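Local coordinates for beta-lactamase/D-alanine Carboxypeptidase (Yersinia pestis, PDB 3RJU), which probably hydrolyses beta-lactams or removes the terminal D-alanine of peptides through a serine acyl-enzyme, as in related penicillin-binding proteins and serine beta-lactamases, at residues Gln8-Tyr13 and Leu28-Asn33; Arg257-Tyr262 and Met315-Asn320; Lys272-Ala277 and Gly286-Ala291; Pro297-Lys302 and Gln344-Leu349. All coordinates share one frame; numbering follows the deposited sequence. Where two conformers were deposited one is given.

Contact 1 of 4, residues Gln8-Tyr13 and Leu28-Asn33; sequences QIVDQY and LVVIDN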
loop_
_atom_site.group_PDB
_atom_site.type_symbol
_atom_site.label_atom_id
_atom_site.label_comp_id
_atom_site.label_asym_id
_atom_site.label_seq_id
_atom_site.Cartn_x
_atom_site.Cartn_y
_atom_site.Cartn_z
ATOM N N GLN A 8 -5.948 26.629 4.036
ATOM C CA GLN A 8 -6.127 26.947 5.450
ATOM C C GLN A 8 -6.609 25.736 6.282
ATOM O O GLN A 8 -6.203 25.560 7.444
ATOM C CB GLN A 8 -7.057 28.162 5.630
ATOM C CG GLN A 8 -6.461 29.517 5.190
ATOM C CD GLN A 8 -6.466 29.732 3.673
ATOM O OE1 GLN A 8 -7.016 28.923 2.920
ATOM N NE2 GLN A 8 -5.872 30.837 3.227
ATOM N N ILE A 9 -7.466 24.895 5.704
ATOM C CA ILE A 9 -7.894 23.695 6.407
ATOM C C ILE A 9 -6.707 22.741 6.587
ATOM O O ILE A 9 -6.490 22.184 7.679
ATOM C CB ILE A 9 -9.061 23.011 5.672
ATOM C CG1 ILE A 9 -10.322 23.887 5.737
ATOM C CG2 ILE A 9 -9.326 21.608 6.267
ATOM C CD1 ILE A 9 -11.449 23.453 4.777
ATOM N N VAL A 10 -5.915 22.565 5.535
ATOM C CA VAL A 10 -4.732 21.727 5.661
ATOM C C VAL A 10 -3.825 22.248 6.779
ATOM O O VAL A 10 -3.308 21.467 7.589
ATOM C CB VAL A 10 -3.967 21.604 4.324
ATOM C CG1 VAL A 10 -2.632 20.879 4.522
ATOM C CG2 VAL A 10 -4.826 20.850 3.291
ATOM N N ASP A 11 -3.655 23.568 6.825
ATOM C CA ASP A 11 -2.824 24.183 7.861
ATOM C C ASP A 11 -3.354 24.015 9.284
ATOM O O ASP A 11 -2.597 24.137 10.240
ATOM C CB ASP A 11 -2.633 25.670 7.578
ATOM C CG ASP A 11 -1.727 25.921 6.401
ATOM O OD1 ASP A 11 -0.947 25.012 6.032
ATOM O OD2 ASP A 11 -1.795 27.042 5.857
ATOM N N GLN A 12 -4.652 23.782 9.429
ATOM C CA GLN A 12 -5.216 23.477 10.743
ATOM C C GLN A 12 -4.696 22.150 11.304
ATOM O O GLN A 12 -4.720 21.939 12.520
ATOM C CB GLN A 12 -6.744 23.431 10.677
ATOM C CG GLN A 12 -7.423 24.753 10.391
ATOM C CD GLN A 12 -8.901 24.543 10.064
ATOM O OE1 GLN A 12 -9.455 23.478 10.335
ATOM N NE2 GLN A 12 -9.527 25.536 9.463
ATOM N N TYR A 13 -4.225 21.262 10.424
ATOM C CA TYR A 13 -3.868 19.896 10.809
ATOM C C TYR A 13 -2.421 19.514 10.602
ATOM O O TYR A 13 -1.898 18.686 11.345
ATOM C CB TYR A 13 -4.746 18.868 10.063
ATOM C CG TYR A 13 -6.158 18.881 10.596
ATOM C CD1 TYR A 13 -6.514 18.082 11.667
ATOM C CD2 TYR A 13 -7.118 19.749 10.065
ATOM C CE1 TYR A 13 -7.776 18.108 12.190
ATOM C CE2 TYR A 13 -8.417 19.779 10.588
ATOM C CZ TYR A 13 -8.727 18.950 11.651
ATOM O OH TYR A 13 -9.987 18.976 12.191
ATOM N N LEU A 28 3.356 15.667 3.323
ATOM C CA LEU A 28 1.904 15.540 3.276
ATOM C C LEU A 28 1.431 16.040 1.912
ATOM O O LEU A 28 1.817 17.141 1.476
ATOM C CB LEU A 28 1.264 16.396 4.389
ATOM C CG LEU A 28 -0.270 16.405 4.474
ATOM C CD1 LEU A 28 -0.827 15.067 4.950
ATOM C CD2 LEU A 28 -0.704 17.516 5.427
ATOM N N VAL A 29 0.596 15.239 1.250
ATOM C CA VAL A 29 0.075 15.575 -0.060
ATOM C C VAL A 29 -1.433 15.503 0.026
ATOM O O VAL A 29 -1.995 14.449 0.361
ATOM C CB VAL A 29 0.539 14.566 -1.142
ATOM C CG1 VAL A 29 -0.098 14.898 -2.502
ATOM C CG2 VAL A 29 2.066 14.556 -1.239
ATOM N N VAL A 30 -2.091 16.618 -0.292
ATOM C CA VAL A 30 -3.542 16.688 -0.235
ATOM C C VAL A 30 -4.076 17.041 -1.614
ATOM O O VAL A 30 -3.652 18.037 -2.213
ATOM C CB VAL A 30 -4.015 17.760 0.791
ATOM C CG1 VAL A 30 -5.542 17.845 0.835
ATOM C CG2 VAL A 30 -3.460 17.458 2.183
ATOM N N ILE A 31 -5.017 16.240 -2.111
ATOM C CA ILE A 31 -5.701 16.554 -3.356
ATOM C C ILE A 31 -7.159 16.756 -3.021
ATOM O O ILE A 31 -7.771 15.897 -2.409
ATOM C CB ILE A 31 -5.581 15.426 -4.402
ATOM C CG1 ILE A 31 -4.123 15.234 -4.813
ATOM C CG2 ILE A 31 -6.446 15.760 -5.637
ATOM C CD1 ILE A 31 -3.842 14.006 -5.687
ATOM N N ASP A 32 -7.714 17.897 -3.420
ATOM C CA ASP A 32 -9.113 18.192 -3.151
ATOM C C ASP A 32 -9.664 18.845 -4.407
ATOM O O ASP A 32 -9.491 20.042 -4.627
ATOM C CB ASP A 32 -9.226 19.112 -1.934
ATOM C CG ASP A 32 -10.670 19.387 -1.529
ATOM O OD1 ASP A 32 -11.574 19.365 -2.397
ATOM O OD2 ASP A 32 -10.892 19.655 -0.330
ATOM N N ASN A 33 -10.317 18.043 -5.245
ATOM C CA ASN A 33 -10.783 18.500 -6.557
ATOM C C ASN A 33 -9.641 19.163 -7.331
ATOM O O ASN A 33 -8.668 18.497 -7.682
ATOM C CB ASN A 33 -11.993 19.427 -6.414
ATOM C CG ASN A 33 -12.734 19.645 -7.734
ATOM O OD1 ASN A 33 -12.558 18.901 -8.707
ATOM N ND2 ASN A 33 -13.576 20.673 -7.766
#

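Contact 2 of 4, residues Arg257-Tyr262 and Met315-Asn320; sequences REQALY and MVPEKN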
loop_
_atom_site.group_PDB
_atom_site.type_symbol
_atom_site.label_atom_id
_atom_site.label_comp_id
_atom_site.label_asym_id
_atom_site.label_seq_id
_atom_site.Cartn_x
_atom_site.Cartn_y
_atom_site.Cartn_z
ATOM N N ARG A 257 -12.991 -0.478 -10.268
ATOM C CA ARG A 257 -12.708 -1.901 -10.092
ATOM C C ARG A 257 -11.620 -2.088 -9.045
ATOM O O ARG A 257 -11.665 -3.015 -8.236
ATOM C CB ARG A 257 -12.315 -2.558 -11.420
ATOM C CG ARG A 257 -13.513 -2.872 -12.315
ATOM C CD ARG A 257 -13.074 -3.496 -13.629
ATOM N NE ARG A 257 -12.756 -2.471 -14.622
ATOM C CZ ARG A 257 -11.557 -2.257 -15.150
ATOM N NH1 ARG A 257 -10.501 -2.990 -14.776
ATOM N NH2 ARG A 257 -11.412 -1.282 -16.035
ATOM N N GLU A 258 -10.635 -1.196 -9.037
ATOM C CA GLU A 258 -9.555 -1.334 -8.066
ATOM C C GLU A 258 -10.051 -1.170 -6.649
ATOM O O GLU A 258 -9.489 -1.766 -5.738
ATOM C CB GLU A 258 -8.454 -0.323 -8.332
ATOM C CG GLU A 258 -7.598 -0.686 -9.543
ATOM C CD GLU A 258 -6.581 0.382 -9.861
ATOM O OE1 GLU A 258 -5.944 0.906 -8.921
ATOM O OE2 GLU A 258 -6.419 0.707 -11.056
ATOM N N GLN A 259 -11.099 -0.365 -6.475
ATOM C CA GLN A 259 -11.620 -0.044 -5.140
ATOM C C GLN A 259 -12.886 -0.812 -4.790
ATOM O O GLN A 259 -13.547 -0.522 -3.788
ATOM C CB GLN A 259 -11.821 1.475 -5.004
ATOM C CG GLN A 259 -10.499 2.203 -5.070
ATOM C CD GLN A 259 -10.591 3.661 -4.676
ATOM O OE1 GLN A 259 -11.512 4.370 -5.082
ATOM N NE2 GLN A 259 -9.621 4.120 -3.878
ATOM N N ALA A 260 -13.199 -1.823 -5.595
ATOM C CA ALA A 260 -14.356 -2.670 -5.317
ATOM C C ALA A 260 -14.165 -3.406 -3.996
ATOM O O ALA A 260 -13.059 -3.862 -3.662
ATOM C CB ALA A 260 -14.567 -3.669 -6.449
ATOM N N LEU A 261 -15.249 -3.534 -3.245
ATOM C CA LEU A 261 -15.192 -4.200 -1.962
ATOM C C LEU A 261 -15.703 -5.622 -2.082
ATOM O O LEU A 261 -16.711 -5.867 -2.741
ATOM C CB LEU A 261 -16.028 -3.441 -0.956
ATOM C CG LEU A 261 -15.480 -2.029 -0.747
ATOM C CD1 LEU A 261 -16.449 -1.263 0.101
ATOM C CD2 LEU A 261 -14.095 -2.072 -0.102
ATOM N N TYR A 262 -15.021 -6.544 -1.412
ATOM C CA TYR A 262 -15.298 -7.975 -1.561
ATOM C C TYR A 262 -15.791 -8.670 -0.312
ATOM O O TYR A 262 -16.534 -9.662 -0.411
ATOM C CB TYR A 262 -14.093 -8.717 -2.147
ATOM C CG TYR A 262 -13.947 -8.442 -3.617
ATOM C CD1 TYR A 262 -14.535 -9.270 -4.572
ATOM C CD2 TYR A 262 -13.292 -7.301 -4.062
ATOM C CE1 TYR A 262 -14.420 -8.998 -5.929
ATOM C CE2 TYR A 262 -13.162 -7.025 -5.421
ATOM C CZ TYR A 262 -13.743 -7.860 -6.349
ATOM O OH TYR A 262 -13.630 -7.576 -7.688
HETATM N N MSE A 315 -8.902 8.401 1.450
HETATM C CA MSE A 315 -9.601 9.212 0.482
HETATM C C MSE A 315 -11.091 8.994 0.507
HETATM O O MSE A 315 -11.586 7.963 0.985
HETATM C CB MSE A 315 -9.063 8.975 -0.924
HETATM C CG MSE A 315 -9.303 7.579 -1.444
HETATM SE SE MSE A 315 -8.962 7.430 -3.359
HETATM C CE MSE A 315 -7.020 7.648 -3.373
ATOM N N VAL A 316 -11.790 9.985 -0.028
ATOM C CA VAL A 316 -13.232 9.957 -0.141
ATOM C C VAL A 316 -13.486 10.200 -1.625
ATOM O O VAL A 316 -13.623 11.339 -2.065
ATOM C CB VAL A 316 -13.897 11.054 0.737
ATOM C CG1 VAL A 316 -15.422 10.983 0.621
ATOM C CG2 VAL A 316 -13.468 10.896 2.183
ATOM N N PRO A 317 -13.471 9.123 -2.417
ATOM C CA PRO A 317 -13.433 9.293 -3.870
ATOM C C PRO A 317 -14.621 10.073 -4.425
ATOM O O PRO A 317 -14.467 10.819 -5.378
ATOM C CB PRO A 317 -13.430 7.848 -4.399
ATOM C CG PRO A 317 -12.866 7.047 -3.280
ATOM C CD PRO A 317 -13.330 7.706 -2.018
ATOM N N GLU A 318 -15.784 9.904 -3.812
ATOM C CA GLU A 318 -16.983 10.562 -4.304
ATOM C C GLU A 318 -16.866 12.080 -4.192
ATOM O O GLU A 318 -17.531 12.809 -4.932
ATOM C CB GLU A 318 -18.224 10.046 -3.568
ATOM C CG GLU A 318 -18.177 10.242 -2.071
ATOM C CD GLU A 318 -17.704 9.014 -1.294
ATOM O OE1 GLU A 318 -16.698 8.345 -1.672
ATOM O OE2 GLU A 318 -18.363 8.732 -0.277
ATOM N N LYS A 319 -16.012 12.543 -3.277
ATOM C CA LYS A 319 -15.807 13.979 -3.055
ATOM C C LYS A 319 -14.474 14.451 -3.635
ATOM O O LYS A 319 -14.081 15.604 -3.416
ATOM C CB LYS A 319 -15.836 14.342 -1.561
ATOM C CG LYS A 319 -17.105 14.010 -0.810
ATOM C CD LYS A 319 -18.296 14.767 -1.296
ATOM C CE LYS A 319 -19.524 14.371 -0.478
ATOM N NZ LYS A 319 -19.265 14.663 0.956
ATOM N N ASN A 320 -13.780 13.573 -4.366
ATOM C CA ASN A 320 -12.523 13.938 -5.026
ATOM C C ASN A 320 -11.471 14.428 -4.050
ATOM O O ASN A 320 -10.729 15.374 -4.359
ATOM C CB ASN A 320 -12.768 15.010 -6.085
ATOM C CG ASN A 320 -13.762 14.557 -7.119
ATOM O OD1 ASN A 320 -13.738 13.397 -7.559
ATOM N ND2 ASN A 320 -14.663 15.448 -7.487
#

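Contact 3 of 4, residues Lys272-Ala277 and Gly286-Ala291; sequences KGMDVA and GWVYMA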
loop_
_atom_site.group_PDB
_atom_site.type_symbol
_atom_site.label_atom_id
_atom_site.label_comp_id
_atom_site.label_asym_id
_atom_site.label_seq_id
_atom_site.Cartn_x
_atom_site.Cartn_y
_atom_site.Cartn_z
ATOM N N LYS A 272 -7.898 -10.258 11.434
ATOM C CA LYS A 272 -6.683 -9.984 12.186
ATOM C C LYS A 272 -5.802 -9.060 11.372
ATOM O O LYS A 272 -5.559 -9.306 10.185
ATOM C CB LYS A 272 -5.914 -11.272 12.462
ATOM C CG LYS A 272 -4.593 -11.022 13.191
ATOM C CD LYS A 272 -3.755 -12.274 13.325
ATOM C CE LYS A 272 -2.564 -11.980 14.222
ATOM N NZ LYS A 272 -1.865 -13.211 14.627
ATOM N N GLY A 273 -5.301 -8.005 12.010
ATOM C CA GLY A 273 -4.344 -7.150 11.349
ATOM C C GLY A 273 -4.929 -6.109 10.413
ATOM O O GLY A 273 -4.170 -5.463 9.697
HETATM N N MSE A 274 -6.252 -5.939 10.424
HETATM C CA MSE A 274 -6.920 -5.067 9.450
HETATM C C MSE A 274 -7.315 -3.705 9.997
HETATM O O MSE A 274 -7.756 -2.850 9.229
HETATM C CB MSE A 274 -8.199 -5.726 8.902
HETATM C CG MSE A 274 -8.004 -7.113 8.273
HETATM SE SE MSE A 274 -6.533 -7.258 6.994
HETATM C CE MSE A 274 -6.996 -5.765 5.794
ATOM N N ASP A 275 -7.165 -3.513 11.308
ATOM C CA ASP A 275 -7.782 -2.366 11.970
ATOM C C ASP A 275 -6.787 -1.289 12.426
ATOM O O ASP A 275 -7.057 -0.530 13.372
ATOM C CB ASP A 275 -8.621 -2.851 13.142
ATOM C CG ASP A 275 -9.692 -3.850 12.717
ATOM O OD1 ASP A 275 -10.324 -3.644 11.652
ATOM O OD2 ASP A 275 -9.883 -4.855 13.443
ATOM N N VAL A 276 -5.652 -1.215 11.737
ATOM C CA VAL A 276 -4.557 -0.341 12.169
ATOM C C VAL A 276 -4.958 1.141 12.230
ATOM O O VAL A 276 -4.547 1.860 13.142
ATOM C CB VAL A 276 -3.306 -0.562 11.284
ATOM C CG1 VAL A 276 -2.174 0.447 11.621
ATOM C CG2 VAL A 276 -2.831 -2.019 11.416
ATOM N N ALA A 277 -5.771 1.588 11.275
ATOM C CA ALA A 277 -6.176 2.989 11.225
ATOM C C ALA A 277 -7.617 3.178 11.713
ATOM O O ALA A 277 -8.182 4.266 11.600
ATOM C CB ALA A 277 -6.026 3.523 9.817
ATOM N N GLY A 286 -6.642 -4.990 -1.218
ATOM C CA GLY A 286 -5.689 -4.186 -0.470
ATOM C C GLY A 286 -6.364 -3.024 0.243
ATOM O O GLY A 286 -6.137 -2.808 1.430
ATOM N N TRP A 287 -7.157 -2.248 -0.490
ATOM C CA TRP A 287 -7.918 -1.146 0.093
ATOM C C TRP A 287 -8.760 -1.637 1.260
ATOM O O TRP A 287 -9.287 -2.757 1.240
ATOM C CB TRP A 287 -8.859 -0.543 -0.954
ATOM C CG TRP A 287 -8.145 0.168 -2.040
ATOM C CD1 TRP A 287 -7.819 -0.319 -3.294
ATOM C CD2 TRP A 287 -7.658 1.518 -1.996
ATOM N NE1 TRP A 287 -7.144 0.658 -4.011
ATOM C CE2 TRP A 287 -7.037 1.785 -3.236
ATOM C CE3 TRP A 287 -7.666 2.523 -1.010
ATOM C CZ2 TRP A 287 -6.463 3.024 -3.530
ATOM C CZ3 TRP A 287 -7.095 3.745 -1.307
ATOM C CH2 TRP A 287 -6.498 3.986 -2.556
ATOM N N VAL A 288 -8.905 -0.770 2.256
ATOM C CA VAL A 288 -9.745 -1.023 3.404
ATOM C C VAL A 288 -10.760 0.101 3.498
ATOM O O VAL A 288 -10.390 1.280 3.401
ATOM C CB VAL A 288 -8.908 -1.075 4.698
ATOM C CG1 VAL A 288 -9.818 -1.115 5.968
ATOM C CG2 VAL A 288 -7.969 -2.281 4.661
ATOM N N TYR A 289 -12.028 -0.257 3.715
ATOM C CA TYR A 289 -13.082 0.738 3.826
ATOM C C TYR A 289 -13.533 0.866 5.266
ATOM O O TYR A 289 -13.771 -0.137 5.940
ATOM C CB TYR A 289 -14.285 0.372 2.952
ATOM C CG TYR A 289 -15.466 1.294 3.145
ATOM C CD1 TYR A 289 -15.426 2.602 2.683
ATOM C CD2 TYR A 289 -16.626 0.852 3.784
ATOM C CE1 TYR A 289 -16.508 3.460 2.859
ATOM C CE2 TYR A 289 -17.717 1.705 3.969
ATOM C CZ TYR A 289 -17.651 3.002 3.493
ATOM O OH TYR A 289 -18.712 3.861 3.665
HETATM N N MSE A 290 -13.622 2.109 5.733
HETATM C CA MSE A 290 -14.189 2.414 7.044
HETATM C C MSE A 290 -15.455 3.214 6.831
HETATM O O MSE A 290 -15.425 4.269 6.183
HETATM C CB MSE A 290 -13.189 3.222 7.886
HETATM C CG MSE A 290 -11.847 2.508 8.070
HETATM SE SE MSE A 290 -10.623 3.383 9.288
HETATM C CE MSE A 290 -10.581 5.162 8.510
ATOM N N ALA A 291 -16.577 2.711 7.347
ATOM C CA ALA A 291 -17.848 3.412 7.191
ATOM C C ALA A 291 -17.883 4.686 8.038
ATOM O O ALA A 291 -17.161 4.793 9.025
ATOM C CB ALA A 291 -18.993 2.516 7.578
#

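Contact 4 of 4, residues Pro297-Lys302 and Gln344-Leu349; sequences PGIMQK and QLVAEL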
loop_
_atom_site.group_PDB
_atom_site.type_symbol
_atom_site.label_atom_id
_atom_site.label_comp_id
_atom_site.label_asym_id
_atom_site.label_seq_id
_atom_site.Cartn_x
_atom_site.Cartn_y
_atom_site.Cartn_z
ATOM N N PRO A 297 -16.069 10.707 7.882
ATOM C CA PRO A 297 -16.788 10.221 6.702
ATOM C C PRO A 297 -16.385 8.785 6.360
ATOM O O PRO A 297 -15.496 8.236 7.012
ATOM C CB PRO A 297 -16.318 11.174 5.607
ATOM C CG PRO A 297 -14.911 11.526 6.003
ATOM C CD PRO A 297 -14.938 11.588 7.524
ATOM N N GLY A 298 -17.049 8.183 5.376
ATOM C CA GLY A 298 -16.632 6.887 4.866
ATOM C C GLY A 298 -15.336 7.086 4.113
ATOM O O GLY A 298 -15.240 7.958 3.249
ATOM N N ILE A 299 -14.337 6.282 4.457
ATOM C CA ILE A 299 -12.985 6.485 3.984
ATOM C C ILE A 299 -12.422 5.197 3.401
ATOM O O ILE A 299 -12.548 4.127 4.003
ATOM C CB ILE A 299 -12.085 6.946 5.169
ATOM C CG1 ILE A 299 -12.440 8.393 5.569
ATOM C CG2 ILE A 299 -10.587 6.802 4.824
ATOM C CD1 ILE A 299 -11.820 8.837 6.896
HETATM N N MSE A 300 -11.825 5.310 2.216
HETATM C CA MSE A 300 -11.031 4.250 1.607
HETATM C C MSE A 300 -9.584 4.529 1.971
HETATM O O MSE A 300 -9.085 5.639 1.721
HETATM C CB MSE A 300 -11.168 4.282 0.074
HETATM C CG MSE A 300 -12.521 3.884 -0.424
HETATM SE SE MSE A 300 -12.845 1.985 -0.144
HETATM C CE MSE A 300 -11.757 1.294 -1.552
ATOM N N GLN A 301 -8.897 3.534 2.521
ATOM C CA GLN A 301 -7.559 3.784 3.038
ATOM C C GLN A 301 -6.615 2.590 2.962
ATOM O O GLN A 301 -7.030 1.448 2.703
ATOM C CB GLN A 301 -7.630 4.359 4.476
ATOM C CG GLN A 301 -8.426 3.529 5.494
ATOM C CD GLN A 301 -7.626 2.379 6.153
ATOM O OE1 GLN A 301 -6.525 2.016 5.721
ATOM N NE2 GLN A 301 -8.180 1.825 7.213
ATOM N N LYS A 302 -5.329 2.876 3.150
ATOM C CA LYS A 302 -4.321 1.831 3.314
ATOM C C LYS A 302 -3.221 2.374 4.214
ATOM O O LYS A 302 -2.818 3.531 4.079
ATOM C CB LYS A 302 -3.707 1.412 1.975
ATOM C CG LYS A 302 -2.663 0.279 2.120
ATOM C CD LYS A 302 -3.334 -1.048 2.534
ATOM C CE LYS A 302 -2.318 -2.137 2.923
ATOM N NZ LYS A 302 -1.875 -2.018 4.349
ATOM N N GLN A 344 -9.058 13.068 10.552
ATOM C CA GLN A 344 -9.719 14.293 10.974
ATOM C C GLN A 344 -9.572 15.412 9.950
ATOM O O GLN A 344 -10.504 16.192 9.744
ATOM C CB GLN A 344 -9.211 14.722 12.344
ATOM C CG GLN A 344 -9.638 13.752 13.414
ATOM C CD GLN A 344 -8.992 14.022 14.745
ATOM O OE1 GLN A 344 -8.514 15.130 15.006
ATOM N NE2 GLN A 344 -8.974 13.011 15.608
ATOM N N LEU A 345 -8.403 15.499 9.317
ATOM C CA LEU A 345 -8.217 16.434 8.210
ATOM C C LEU A 345 -9.226 16.136 7.089
ATOM O O LEU A 345 -9.888 17.038 6.574
ATOM C CB LEU A 345 -6.787 16.360 7.673
ATOM C CG LEU A 345 -6.483 17.117 6.365
ATOM C CD1 LEU A 345 -6.829 18.612 6.451
ATOM C CD2 LEU A 345 -5.021 16.927 5.997
ATOM N N VAL A 346 -9.333 14.863 6.716
ATOM C CA VAL A 346 -10.260 14.465 5.657
ATOM C C VAL A 346 -11.695 14.859 6.052
ATOM O O VAL A 346 -12.472 15.352 5.225
ATOM C CB VAL A 346 -10.156 12.952 5.354
ATOM C CG1 VAL A 346 -11.314 12.489 4.487
ATOM C CG2 VAL A 346 -8.829 12.647 4.661
ATOM N N ALA A 347 -12.024 14.685 7.326
ATOM C CA ALA A 347 -13.365 15.020 7.813
ATOM C C ALA A 347 -13.647 16.519 7.657
ATOM O O ALA A 347 -14.768 16.918 7.313
ATOM C CB ALA A 347 -13.537 14.598 9.270
ATOM N N GLU A 348 -12.636 17.353 7.902
ATOM C CA GLU A 348 -12.823 18.787 7.708
ATOM C C GLU A 348 -12.924 19.130 6.212
ATOM O O GLU A 348 -13.731 19.971 5.815
ATOM C CB GLU A 348 -11.709 19.587 8.391
ATOM C CG GLU A 348 -11.942 21.124 8.358
ATOM C CD GLU A 348 -13.193 21.575 9.116
ATOM O OE1 GLU A 348 -13.589 20.890 10.084
ATOM O OE2 GLU A 348 -13.775 22.627 8.741
ATOM N N LEU A 349 -12.117 18.464 5.384
ATOM C CA LEU A 349 -12.127 18.738 3.956
ATOM C C LEU A 349 -13.457 18.391 3.289
ATOM O O LEU A 349 -13.852 19.053 2.330
ATOM C CB LEU A 349 -10.961 18.051 3.238
ATOM C CG LEU A 349 -9.553 18.552 3.546
ATOM C CD1 LEU A 349 -8.523 17.565 3.009
ATOM C CD2 LEU A 349 -9.292 19.965 2.989
#

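Contact 1 of 4, residues Gln8-Tyr13 and Leu28-Asn33
V10, on the sheet-facing side of helix 6-20, splits its two methyls between two residues of strand 25-32. Its CG2 carries the tight half of the contact: it rests 3.8 Å from CG2 of V30 and 3.9 Å from CG1 of V30, touching both branches of the second valine as the two side chains pass alongside one another, running opposite ways. The other methyl, V10 CG1, lies anti to the backbone N (chi1 172°) and meets CD2 of L28 tip to tip at 4.0 Å. The backbones stay 7.8 Å apart between the CA atoms of V10 and V30, a gap these branched side chains span. L28 and V30 alternate with V29 and I31, which point through the other face of the sheet onto helix 233-241. All three touching residues are buried, and V37 and R39 of the edge strand 35-42 close in on V10 as well. The outer side of the helix differs: D11 and Q12 are exposed and do not touch the strand, although D11 OD1 forms a salt bridge to R39. Toward the C-terminal helix 336-349, I9 packs on E348 and L349, and V30 also reaches L349. This is the N-terminal helix lying with the C-terminal helix over one face of the antiparallel sheet, an arrangement characteristic of the alpha/beta domain of serine beta-lactamases and penicillin-binding proteins.

Contact 2 of 4, residues Arg257-Tyr262 and Met315-Asn320
Q259 carries the whole contact from its side, laying its terminal amide across M315, modelled as selenomethionine, and P317. The polar-to-selenium approach is that of NE2, 3.4 Å from SE of M315; it is a van der Waals contact, not claimed as a hydrogen bond, and holds for the one of two M315 conformers described here. In that conformer CG lodges between the backbone N and carbonyl carbon of M315 (chi1 65°), and an extended chi2 (167°) then carries selenium to the amide. The polar-to-aliphatic approach uses the other end of the amide: OE1 sits 3.5 Å from CG of P317 and 4.0 Å from CB of P317. Q259 spans the distance because its chain is extended beyond CG (chi2 -169°), while the nearest CA atoms, those of Q259 and P317, remain 9.6 Å apart. Surrounding packing comes from W287 and M300, both of which touch Q259. Backbone bonds shape each side: A260 N bonds to R257 O where helix 255-258 ends, and K319 N bonds to V316 O in the short 3-10 turn after strand 309-316. The contact thus joins a helix-to-strand connection to the turn of the 309-316/321-328 beta hairpin in the central antiparallel sheet.

Contact 3 of 4, residues Lys272-Ala277 and Gly286-Ala291
M274, a selenomethionine in the model, lays its terminal methyl across V288, with CE 3.8 Å from CG2 of the valine. The two side chains run obliquely to one another. M274 turns back on itself at chi2 (-48°) and chi3 (-53°), and this double bend swings CE toward strand 288-290 although CB does not aim at it. V288 offers the methyl that lies beside its own backbone N. A second touch, two residues further along the strand, is of another kind: SE of M290, also selenomethionine, comes within 3.5 Å of the backbone O of A277, and CE of M290 is 4.0 Å from that same oxygen. The extended chi2 of M290 (-173°) carries selenium out to the loop, and the bend at chi3 sets only where the methyl CE goes. The backbones are nearest at the first touch, 7.8 Å between the CA atoms of M274 and V288, and side chains bridge the gap. All four touching residues are buried. Q301 of the neighbouring strand packs against both V288 and M290, while Y312 meets A277 and M290. D275 OD1 forms a salt bridge to R265 and accepts a hydrogen bond from the backbone N of A280. M274 also touches residues of a probable SxxK-type site (S62, K65, Y159, K302), so the loop covers one face of the sheet beside what is probably the catalytic cleft of the penicillin-binding fold.

Contact 4 of 4, residues Pro297-Lys302 and Gln344-Leu349
The C-terminal helix 336-349 packs here against the start of strand 299-306, part of the helix layer over the central antiparallel sheet of the beta-lactamase fold. P297, just ahead of the strand, makes the closest approach, its CA lying 6.0 Å from that of A347. The pyrrolidine ring presents two of its carbons to the helix: CD stands 3.8 Å from CB of A347 and equally far from CA of A347, while CG is 4.0 Å from CG1 of V346. Proline and valine cross at a slant. Further into the sheet I299 adds a looser touch, its CG1 4.4 Å from the same CG1 of V346. That methyl lies anti to the valine's backbone N (chi1 168°), which turns it to the side where both the proline ring and the isoleucine lie. V316 of strand 309-316 also reaches P297 and V346, widening the apolar patch. Beyond I299 the strand leaves the helix: M300 turns to Q259 and W287, and K302, hydrogen-bonded through NZ to Y159 OH and touching S62, belongs to a probable SxxK-type site. On the helix, Q344 and E348 pack on Y13 and I9 of helix 6-20. I299, V346 and A347 are buried, P297 partly exposed. Every pair across the two segments is carbon against carbon, which implies that shape fit and probably exclusion of water, rather than directional bonds between them, seat the helix on this strand.

From the N terminus, contact 1 closes a short loop between helix 6-20 and strand 25-32 and is complete before the others begin. Contact 2 then opens a long loop from 257-262 to 315-320; contact 3 is nested inside it, joining 272-277 to 286-291. Contact 4 starts within that loop, at 297-302, but ends at 344-349, so it crosses contact 2 and follows contact 3 in series. Strand pairing links 288-290 with 299-306 and 299-306 with 309-316, placing contacts 3, 4 and 2 on adjoining strands. The C-terminal helix brings contact 4 back against helix 6-20, tying both chain ends to one sheet.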